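Local coordinates for 1-pyrroline-5-carboxylate dehydrogenase (Thermus thermophilus, PDB 1UZB), which probably oxidises glutamate semialdehyde, the open form of 1-pyrroline-5-carboxylate, to glutamate with NAD+ as the electron acceptor, a late step of proline breakdown, at residues P5-E9 / I139-Y144; L80-W84 / H250-R254; K410-Q415 / D440-G444. One frame throughout, in Å; residues are numbered along the deposited sequence.

Contact 1 of 3, residues P5-E9 / I139-Y144; sequences PFRNE and IDFIEY
Asp140 ties down the extended residues 5-9: its carboxylate, on helix 128-149 of the aldehyde dehydrogenase fold, accepts four hydrogen bonds, two to each oxygen. OD1 receives the backbone N of Glu9 at 2.7 Å through its syn lone pair. Asn8 ND2, which also donates to Val480 O, reaches Asp140 OD2 at 3.0 Å along a nearly straight bond (169°); it comes from above the carboxylate plane while keeping Asp140 OD2 in its own amide plane. Two waters supply the other two bonds. One donates to Asp140 OD1 and Arg7 O, the other to Asp140 OD2 and Glu9 O; each water thus bridges two acceptors, giving one proton to a backbone carbonyl of residues 5-9 and the other to the carboxylate.

The glutamate carboxylates find their partners outside the two segments, Glu9 pairing with Lys113 through OE2 and with Arg110 through OE1, Glu143 with Arg147 through OE1 and with Arg110 through OE2. Glu9 OE1 and Glu143 OE2 are like charges 6.3 Å apart, and the shared arginine probably offsets their repulsion. Beside the Glu9 chain, Ile139 CD1 lies 4.0 Å from Glu9 CG.

Phe6 closes the other end of the contact. With CG anti to the backbone N (chi1 172°), its ring reaches the helix, where it also packs on Val160 of the second subunit. The Tyr144 ring meets it in a T-shaped stack, directing its edge at the Phe6 face, with Tyr144 CD1 4.0 Å above the centre of that face.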
loop_
_atom_site.group_PDB
_atom_site.type_symbol
_atom_site.label_atom_id
_atom_site.label_comp_id
_atom_site.label_asym_id
_atom_site.label_seq_id
_atom_site.Cartn_x
_atom_site.Cartn_y
_atom_site.Cartn_z
ATOM N N PRO A 5 -5.093 -12.770 -12.145
ATOM C CA PRO A 5 -5.013 -13.278 -10.776
ATOM C C PRO A 5 -5.302 -14.776 -10.778
ATOM O O PRO A 5 -6.080 -15.269 -11.597
ATOM C CB PRO A 5 -6.101 -12.487 -10.052
ATOM C CG PRO A 5 -6.106 -11.185 -10.779
ATOM C CD PRO A 5 -6.004 -11.615 -12.228
ATOM N N PHE A 6 -4.661 -15.494 -9.868
ATOM C CA PHE A 6 -4.857 -16.930 -9.751
ATOM C C PHE A 6 -6.313 -17.293 -9.498
ATOM O O PHE A 6 -7.002 -16.632 -8.718
ATOM C CB PHE A 6 -4.015 -17.482 -8.598
ATOM C CG PHE A 6 -4.297 -18.921 -8.281
ATOM C CD1 PHE A 6 -3.633 -19.944 -8.952
ATOM C CD2 PHE A 6 -5.261 -19.257 -7.330
ATOM C CE1 PHE A 6 -3.927 -21.281 -8.684
ATOM C CE2 PHE A 6 -5.563 -20.585 -7.054
ATOM C CZ PHE A 6 -4.897 -21.601 -7.731
ATOM N N ARG A 7 -6.764 -18.347 -10.169
ATOM C CA ARG A 7 -8.108 -18.884 -9.997
ATOM C C ARG A 7 -7.944 -20.395 -10.053
ATOM O O ARG A 7 -7.108 -20.900 -10.807
ATOM C CB ARG A 7 -9.055 -18.441 -11.119
ATOM C CG ARG A 7 -9.254 -16.938 -11.248
ATOM C CD ARG A 7 -10.613 -16.617 -11.863
ATOM N NE ARG A 7 -10.822 -17.276 -13.150
ATOM C CZ ARG A 7 -10.218 -16.926 -14.282
ATOM N NH1 ARG A 7 -9.360 -15.916 -14.296
ATOM N NH2 ARG A 7 -10.474 -17.588 -15.404
ATOM N N ASN A 8 -8.716 -21.122 -9.255
ATOM C CA ASN A 8 -8.622 -22.576 -9.275
ATOM C C ASN A 8 -9.228 -23.155 -10.548
ATOM O O ASN A 8 -10.224 -22.645 -11.066
ATOM C CB ASN A 8 -9.332 -23.184 -8.061
ATOM C CG ASN A 8 -8.651 -22.835 -6.753
ATOM O OD1 ASN A 8 -8.974 -21.830 -6.118
ATOM N ND2 ASN A 8 -7.693 -23.660 -6.351
ATOM N N GLU A 9 -8.614 -24.222 -11.052
ATOM C CA GLU A 9 -9.084 -24.900 -12.255
ATOM C C GLU A 9 -10.383 -25.620 -11.903
ATOM O O GLU A 9 -10.426 -26.397 -10.958
ATOM C CB GLU A 9 -8.033 -25.915 -12.712
ATOM C CG GLU A 9 -8.383 -26.731 -13.953
ATOM C CD GLU A 9 -8.349 -25.923 -15.235
ATOM O OE1 GLU A 9 -7.626 -24.908 -15.287
ATOM O OE2 GLU A 9 -9.034 -26.319 -16.202
ATOM N N ILE A 139 -2.709 -28.717 -12.016
ATOM C CA ILE A 139 -2.676 -27.481 -12.783
ATOM C C ILE A 139 -2.615 -26.316 -11.792
ATOM O O ILE A 139 -1.835 -25.377 -11.973
ATOM C CB ILE A 139 -3.927 -27.369 -13.681
ATOM C CG1 ILE A 139 -3.885 -28.458 -14.758
ATOM C CG2 ILE A 139 -3.993 -25.996 -14.322
ATOM C CD1 ILE A 139 -5.208 -28.674 -15.468
ATOM N N ASP A 140 -3.419 -26.393 -10.731
ATOM C CA ASP A 140 -3.428 -25.342 -9.713
ATOM C C ASP A 140 -2.048 -25.132 -9.093
ATOM O O ASP A 140 -1.624 -23.993 -8.901
ATOM C CB ASP A 140 -4.425 -25.655 -8.587
ATOM C CG ASP A 140 -5.873 -25.448 -8.997
ATOM O OD1 ASP A 140 -6.127 -24.867 -10.074
ATOM O OD2 ASP A 140 -6.765 -25.861 -8.222
ATOM N N PHE A 141 -1.352 -26.217 -8.761
ATOM C CA PHE A 141 -0.022 -26.085 -8.167
ATOM C C PHE A 141 0.916 -25.317 -9.095
ATOM O O PHE A 141 1.649 -24.431 -8.654
ATOM C CB PHE A 141 0.591 -27.459 -7.870
ATOM C CG PHE A 141 0.136 -28.073 -6.575
ATOM C CD1 PHE A 141 -0.274 -29.401 -6.540
ATOM C CD2 PHE A 141 0.152 -27.346 -5.387
ATOM C CE1 PHE A 141 -0.661 -30.003 -5.342
ATOM C CE2 PHE A 141 -0.233 -27.939 -4.183
ATOM C CZ PHE A 141 -0.641 -29.269 -4.163
ATOM N N ILE A 142 0.895 -25.654 -10.380
ATOM C CA ILE A 142 1.764 -24.985 -11.338
ATOM C C ILE A 142 1.425 -23.498 -11.444
ATOM O O ILE A 142 2.312 -22.647 -11.366
ATOM C CB ILE A 142 1.656 -25.632 -12.734
ATOM C CG1 ILE A 142 2.018 -27.119 -12.656
ATOM C CG2 ILE A 142 2.591 -24.926 -13.700
ATOM C CD1 ILE A 142 1.742 -27.881 -13.942
ATOM N N GLU A 143 0.142 -23.191 -11.613
ATOM C CA GLU A 143 -0.307 -21.807 -11.735
ATOM C C GLU A 143 -0.021 -21.002 -10.469
ATOM O O GLU A 143 0.420 -19.852 -10.537
ATOM C CB GLU A 143 -1.813 -21.762 -12.022
ATOM C CG GLU A 143 -2.246 -22.335 -13.364
ATOM C CD GLU A 143 -1.983 -21.397 -14.530
ATOM O OE1 GLU A 143 -1.660 -20.217 -14.295
ATOM O OE2 GLU A 143 -2.112 -21.840 -15.691
ATOM N N TYR A 144 -0.265 -21.614 -9.314
ATOM C CA TYR A 144 -0.049 -20.947 -8.039
ATOM C C TYR A 144 1.429 -20.699 -7.760
ATOM O O TYR A 144 1.828 -19.568 -7.482
ATOM C CB TYR A 144 -0.657 -21.769 -6.897
ATOM C CG TYR A 144 -0.639 -21.048 -5.568
ATOM C CD1 TYR A 144 -1.679 -20.190 -5.197
ATOM C CD2 TYR A 144 0.441 -21.186 -4.700
ATOM C CE1 TYR A 144 -1.636 -19.490 -3.989
ATOM C CE2 TYR A 144 0.494 -20.493 -3.500
ATOM C CZ TYR A 144 -0.544 -19.649 -3.150
ATOM O OH TYR A 144 -0.482 -18.970 -1.955
HETATM O O HOH W 1 -5.329 -22.797 -11.681
HETATM O O HOH W 2 -9.168 -27.096 -8.633
#

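Contact 2 of 3, residues L80-W84 / H250-R254; sequences LEAAW and HPRIR
Leu80 and Trp84, one turn apart on helix 73-90, both pack on the type I turn His250-Ile253. Leu80 sends its two methyls to different targets. CD2 sits 3.4 Å from the centroid of the His250 ring, almost on its normal, a CH-pi contact over the face, whereas CD1 packs against Ile253 CD1 at 3.7 Å. Two hydrogen bonds hold the imidazole: ND1 accepts the backbone N of Arg252 at 2.9 Å, and NE2 is hydrogen-bonded to Glu77 OE1, one turn before Leu80.

Trp84 meets the turn with the edge of its indole. NE1 donates to Arg252 O at 2.8 Å, in the carbonyl plane and close to the ring plane, though the bond is noticeably bent (N-H...O 143°). Arg252 then folds back, its first three torsions all near -60°, and carries NH2 over the indole face, 4.2 Å above it; the cation-pi attraction is weak at best, with CZ 5.1 Å from the centroid of the six-membered ring. The turn joins helix 242-248 to strand 255-259, closing a beta-alpha-beta crossover of the Rossmann-like sheet that binds the dinucleotide in aldehyde dehydrogenases, and helix 73-90 packs against it there.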
loop_
_atom_site.group_PDB
_atom_site.type_symbol
_atom_site.label_atom_id
_atom_site.label_comp_id
_atom_site.label_asym_id
_atom_site.label_seq_id
_atom_site.Cartn_x
_atom_site.Cartn_y
_atom_site.Cartn_z
ATOM N N LEU A 80 21.622 -37.312 -10.581
ATOM C CA LEU A 80 22.126 -36.333 -9.626
ATOM C C LEU A 80 23.194 -35.463 -10.281
ATOM O O LEU A 80 23.241 -34.255 -10.058
ATOM C CB LEU A 80 22.686 -37.037 -8.386
ATOM C CG LEU A 80 23.080 -36.162 -7.190
ATOM C CD1 LEU A 80 21.925 -35.252 -6.796
ATOM C CD2 LEU A 80 23.477 -37.060 -6.025
ATOM N N GLU A 81 24.050 -36.073 -11.095
ATOM C CA GLU A 81 25.086 -35.313 -11.783
ATOM C C GLU A 81 24.440 -34.311 -12.736
ATOM O O GLU A 81 24.849 -33.150 -12.807
ATOM C CB GLU A 81 26.011 -36.249 -12.567
ATOM C CG GLU A 81 26.976 -37.045 -11.706
ATOM C CD GLU A 81 28.011 -36.163 -11.034
ATOM O OE1 GLU A 81 28.734 -35.443 -11.754
ATOM O OE2 GLU A 81 28.104 -36.190 -9.788
ATOM N N ALA A 82 23.425 -34.762 -13.468
ATOM C CA ALA A 82 22.729 -33.894 -14.409
ATOM C C ALA A 82 22.017 -32.756 -13.684
ATOM O O ALA A 82 22.014 -31.618 -14.153
ATOM C CB ALA A 82 21.725 -34.699 -15.226
ATOM N N ALA A 83 21.421 -33.069 -12.538
ATOM C CA ALA A 83 20.696 -32.077 -11.753
ATOM C C ALA A 83 21.612 -30.981 -11.218
ATOM O O ALA A 83 21.239 -29.806 -11.208
ATOM C CB ALA A 83 19.964 -32.760 -10.607
ATOM N N TRP A 84 22.809 -31.351 -10.770
ATOM C CA TRP A 84 23.727 -30.342 -10.256
ATOM C C TRP A 84 24.294 -29.496 -11.384
ATOM O O TRP A 84 24.494 -28.293 -11.228
ATOM C CB TRP A 84 24.865 -30.980 -9.459
ATOM C CG TRP A 84 24.477 -31.274 -8.046
ATOM C CD1 TRP A 84 24.285 -32.500 -7.484
ATOM C CD2 TRP A 84 24.196 -30.312 -7.020
ATOM N NE1 TRP A 84 23.897 -32.365 -6.172
ATOM C CE2 TRP A 84 23.835 -31.032 -5.861
ATOM C CE3 TRP A 84 24.216 -28.911 -6.968
ATOM C CZ2 TRP A 84 23.495 -30.402 -4.660
ATOM C CZ3 TRP A 84 23.876 -28.280 -5.764
ATOM C CH2 TRP A 84 23.521 -29.031 -4.630
ATOM N N HIS A 250 22.457 -39.848 0.306
ATOM C CA HIS A 250 23.563 -39.336 -0.495
ATOM C C HIS A 250 24.148 -38.036 0.057
ATOM O O HIS A 250 23.414 -37.127 0.447
ATOM C CB HIS A 250 23.082 -39.124 -1.933
ATOM C CG HIS A 250 24.176 -39.139 -2.953
ATOM N ND1 HIS A 250 25.164 -38.177 -3.008
ATOM C CD2 HIS A 250 24.427 -39.993 -3.974
ATOM C CE1 HIS A 250 25.974 -38.439 -4.018
ATOM N NE2 HIS A 250 25.548 -39.535 -4.620
ATOM N N PRO A 251 25.484 -37.931 0.102
ATOM C CA PRO A 251 26.084 -36.699 0.622
ATOM C C PRO A 251 25.832 -35.488 -0.274
ATOM O O PRO A 251 25.925 -34.348 0.181
ATOM C CB PRO A 251 27.569 -37.049 0.716
ATOM C CG PRO A 251 27.751 -38.051 -0.389
ATOM C CD PRO A 251 26.523 -38.918 -0.246
ATOM N N ARG A 252 25.495 -35.735 -1.537
ATOM C CA ARG A 252 25.257 -34.646 -2.481
ATOM C C ARG A 252 23.792 -34.297 -2.752
ATOM O O ARG A 252 23.489 -33.559 -3.692
ATOM C CB ARG A 252 25.977 -34.934 -3.801
ATOM C CG ARG A 252 27.490 -35.023 -3.666
ATOM C CD ARG A 252 28.080 -33.717 -3.155
ATOM N NE ARG A 252 27.818 -32.605 -4.064
ATOM C CZ ARG A 252 28.237 -31.359 -3.863
ATOM N NH1 ARG A 252 28.943 -31.060 -2.782
ATOM N NH2 ARG A 252 27.948 -30.410 -4.746
ATOM N N ILE A 253 22.884 -34.841 -1.952
ATOM C CA ILE A 253 21.470 -34.504 -2.091
ATOM C C ILE A 253 21.242 -33.367 -1.094
ATOM O O ILE A 253 21.533 -33.501 0.098
ATOM C CB ILE A 253 20.563 -35.724 -1.790
ATOM C CG1 ILE A 253 20.345 -36.517 -3.081
ATOM C CG2 ILE A 253 19.227 -35.280 -1.205
ATOM C CD1 ILE A 253 19.487 -35.797 -4.122
ATOM N N ARG A 254 20.742 -32.237 -1.588
ATOM C CA ARG A 254 20.538 -31.057 -0.747
ATOM C C ARG A 254 19.259 -31.043 0.078
ATOM O O ARG A 254 19.243 -30.541 1.203
ATOM C CB ARG A 254 20.596 -29.792 -1.612
ATOM C CG ARG A 254 20.578 -28.488 -0.820
ATOM C CD ARG A 254 21.854 -28.329 -0.017
ATOM N NE ARG A 254 21.853 -27.200 0.913
ATOM C CZ ARG A 254 21.266 -27.210 2.104
ATOM N NH1 ARG A 254 21.337 -26.140 2.884
ATOM N NH2 ARG A 254 20.602 -28.282 2.520
#

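Contact 3 of 3, residues K410-Q415 / D440-G444; sequences KARIAQ and DTPYG
Gln415 fits closely against the backbone of Asp440 to Pro442, and its amide is the tight part of this contact. The chain bends at chi2 (-72°), which turns the amide across to the other loop. There NE2 donates to Asp440 O at 2.9 Å in an almost straight hydrogen bond (175°), with the acceptor exactly in the amide plane. The second amide hydrogen is used too, on Pro409 O. OE1, at the other branch, lies 3.4 Å from Pro442 CD and 3.5 Å from Thr441 CA, while the backbone Gln415 O faces the edge of the Tyr443 ring. Next door Thr441 OG1 accepts the backbone N of Tyr443, an ST turn in the 440-444 loop.

The outer side is looser and wetter. Lys410 is exposed and reaches across with its long chain, NZ forming a salt bridge with Asp440 OD2 at 2.7 Å on the syn side of the carboxylate. Between the Asp440 carboxylate and the amide sits a water, 2.9 Å from Gln415 OE1 and 3.2 Å from Asp440 OD1.

Putting a leucine at Gln415 would probably leave Asp440 O and Pro409 O without this shared donor.

Asp440 is the first residue to leave helix 431-439; an amide meets its carbonyl and an ammonium group its carboxylate, and the two loops are joined by polar bonds rather than by apolar packing.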
loop_
_atom_site.group_PDB
_atom_site.type_symbol
_atom_site.label_atom_id
_atom_site.label_comp_id
_atom_site.label_asym_id
_atom_site.label_seq_id
_atom_site.Cartn_x
_atom_site.Cartn_y
_atom_site.Cartn_z
ATOM N N LYS A 410 -8.955 -45.679 21.874
ATOM C CA LYS A 410 -7.584 -46.165 21.769
ATOM C C LYS A 410 -7.416 -47.484 21.018
ATOM O O LYS A 410 -6.329 -48.064 21.005
ATOM C CB LYS A 410 -6.964 -46.263 23.166
ATOM C CG LYS A 410 -6.847 -44.910 23.865
ATOM C CD LYS A 410 -6.150 -45.022 25.210
ATOM C CE LYS A 410 -6.083 -43.672 25.909
ATOM N NZ LYS A 410 -5.322 -42.661 25.123
ATOM N N ALA A 411 -8.485 -47.957 20.386
ATOM C CA ALA A 411 -8.422 -49.193 19.610
ATOM C C ALA A 411 -7.495 -48.962 18.421
ATOM O O ALA A 411 -7.350 -47.831 17.954
ATOM C CB ALA A 411 -9.803 -49.573 19.117
ATOM N N ARG A 412 -6.870 -50.021 17.921
ATOM C CA ARG A 412 -5.975 -49.868 16.785
ATOM C C ARG A 412 -6.677 -49.232 15.582
ATOM O O ARG A 412 -6.092 -48.388 14.902
ATOM C CB ARG A 412 -5.377 -51.219 16.389
ATOM C CG ARG A 412 -4.503 -51.838 17.468
ATOM C CD ARG A 412 -3.792 -53.070 16.945
ATOM N NE ARG A 412 -2.902 -52.742 15.834
ATOM C CZ ARG A 412 -2.327 -53.643 15.043
ATOM N NH1 ARG A 412 -1.535 -53.251 14.055
ATOM N NH2 ARG A 412 -2.546 -54.938 15.238
ATOM N N ILE A 413 -7.925 -49.620 15.316
ATOM C CA ILE A 413 -8.629 -49.044 14.174
ATOM C C ILE A 413 -9.030 -47.587 14.399
ATOM O O ILE A 413 -9.510 -46.927 13.478
ATOM C CB ILE A 413 -9.889 -49.856 13.775
ATOM C CG1 ILE A 413 -10.878 -49.938 14.936
ATOM C CG2 ILE A 413 -9.473 -51.239 13.293
ATOM C CD1 ILE A 413 -12.257 -50.417 14.514
ATOM N N ALA A 414 -8.835 -47.086 15.614
ATOM C CA ALA A 414 -9.157 -45.692 15.921
ATOM C C ALA A 414 -7.880 -44.863 16.071
ATOM O O ALA A 414 -7.935 -43.660 16.330
ATOM C CB ALA A 414 -9.982 -45.607 17.202
ATOM N N GLN A 415 -6.730 -45.504 15.885
ATOM C CA GLN A 415 -5.440 -44.836 16.030
ATOM C C GLN A 415 -4.515 -44.968 14.825
ATOM O O GLN A 415 -3.734 -44.060 14.535
ATOM C CB GLN A 415 -4.704 -45.400 17.248
ATOM C CG GLN A 415 -5.347 -45.090 18.580
ATOM C CD GLN A 415 -5.185 -43.634 18.969
ATOM O OE1 GLN A 415 -4.099 -43.070 18.856
ATOM N NE2 GLN A 415 -6.262 -43.025 19.445
ATOM N N ASP A 440 -6.706 -36.925 20.626
ATOM C CA ASP A 440 -5.930 -38.041 21.138
ATOM C C ASP A 440 -5.508 -39.113 20.142
ATOM O O ASP A 440 -5.972 -40.253 20.197
ATOM C CB ASP A 440 -6.654 -38.682 22.329
ATOM C CG ASP A 440 -5.789 -39.696 23.063
ATOM O OD1 ASP A 440 -4.547 -39.557 23.034
ATOM O OD2 ASP A 440 -6.350 -40.623 23.681
ATOM N N THR A 441 -4.636 -38.720 19.216
ATOM C CA THR A 441 -4.039 -39.629 18.237
ATOM C C THR A 441 -2.663 -39.026 17.990
ATOM O O THR A 441 -2.404 -37.885 18.372
ATOM C CB THR A 441 -4.782 -39.704 16.867
ATOM O OG1 THR A 441 -4.427 -38.577 16.054
ATOM C CG2 THR A 441 -6.281 -39.760 17.061
ATOM N N PRO A 442 -1.755 -39.783 17.365
ATOM C CA PRO A 442 -0.414 -39.245 17.104
ATOM C C PRO A 442 -0.383 -38.275 15.923
ATOM O O PRO A 442 0.640 -37.638 15.665
ATOM C CB PRO A 442 0.411 -40.497 16.803
ATOM C CG PRO A 442 -0.368 -41.618 17.447
ATOM C CD PRO A 442 -1.788 -41.236 17.146
ATOM N N TYR A 443 -1.508 -38.161 15.223
ATOM C CA TYR A 443 -1.606 -37.321 14.032
ATOM C C TYR A 443 -2.287 -35.971 14.231
ATOM O O TYR A 443 -2.741 -35.643 15.320
ATOM C CB TYR A 443 -2.353 -38.082 12.940
ATOM C CG TYR A 443 -1.656 -39.332 12.452
ATOM C CD1 TYR A 443 -2.070 -40.603 12.864
ATOM C CD2 TYR A 443 -0.616 -39.246 11.527
ATOM C CE1 TYR A 443 -1.466 -41.756 12.355
ATOM C CE2 TYR A 443 -0.009 -40.387 11.015
ATOM C CZ TYR A 443 -0.439 -41.636 11.429
ATOM O OH TYR A 443 0.151 -42.757 10.886
ATOM N N GLY A 444 -2.360 -35.196 13.151
ATOM C CA GLY A 444 -2.996 -33.891 13.214
ATOM C C GLY A 444 -3.084 -33.240 11.843
ATOM O O GLY A 444 -2.662 -32.095 11.660
HETATM O O HOH W 3 -3.035 -41.439 20.987
#

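Overall arrangement
The three contacts lie well apart, with centres about 30 Å apart for contacts 1 and 2, about 35 Å for 1 and 3 and about 38 Å for 2 and 3, and no two of them touch. Along the chain contacts 1 and 2 interleave, since residues 80-84 come between 5-9 and 139-144, and 250-254 follow; contact 3 begins only after both have closed. Contact 2 sets helix 73-90 against the loop that leads into strand 255-259, in the probable dinucleotide-binding part, and contact 3 joins loops leading into strands 422-428 and 446-450 of the seven-stranded sheet, probably the catalytic part. Contact 1, across the chain's centre from contact 3, fastens the N-terminal residues to helix 128-149.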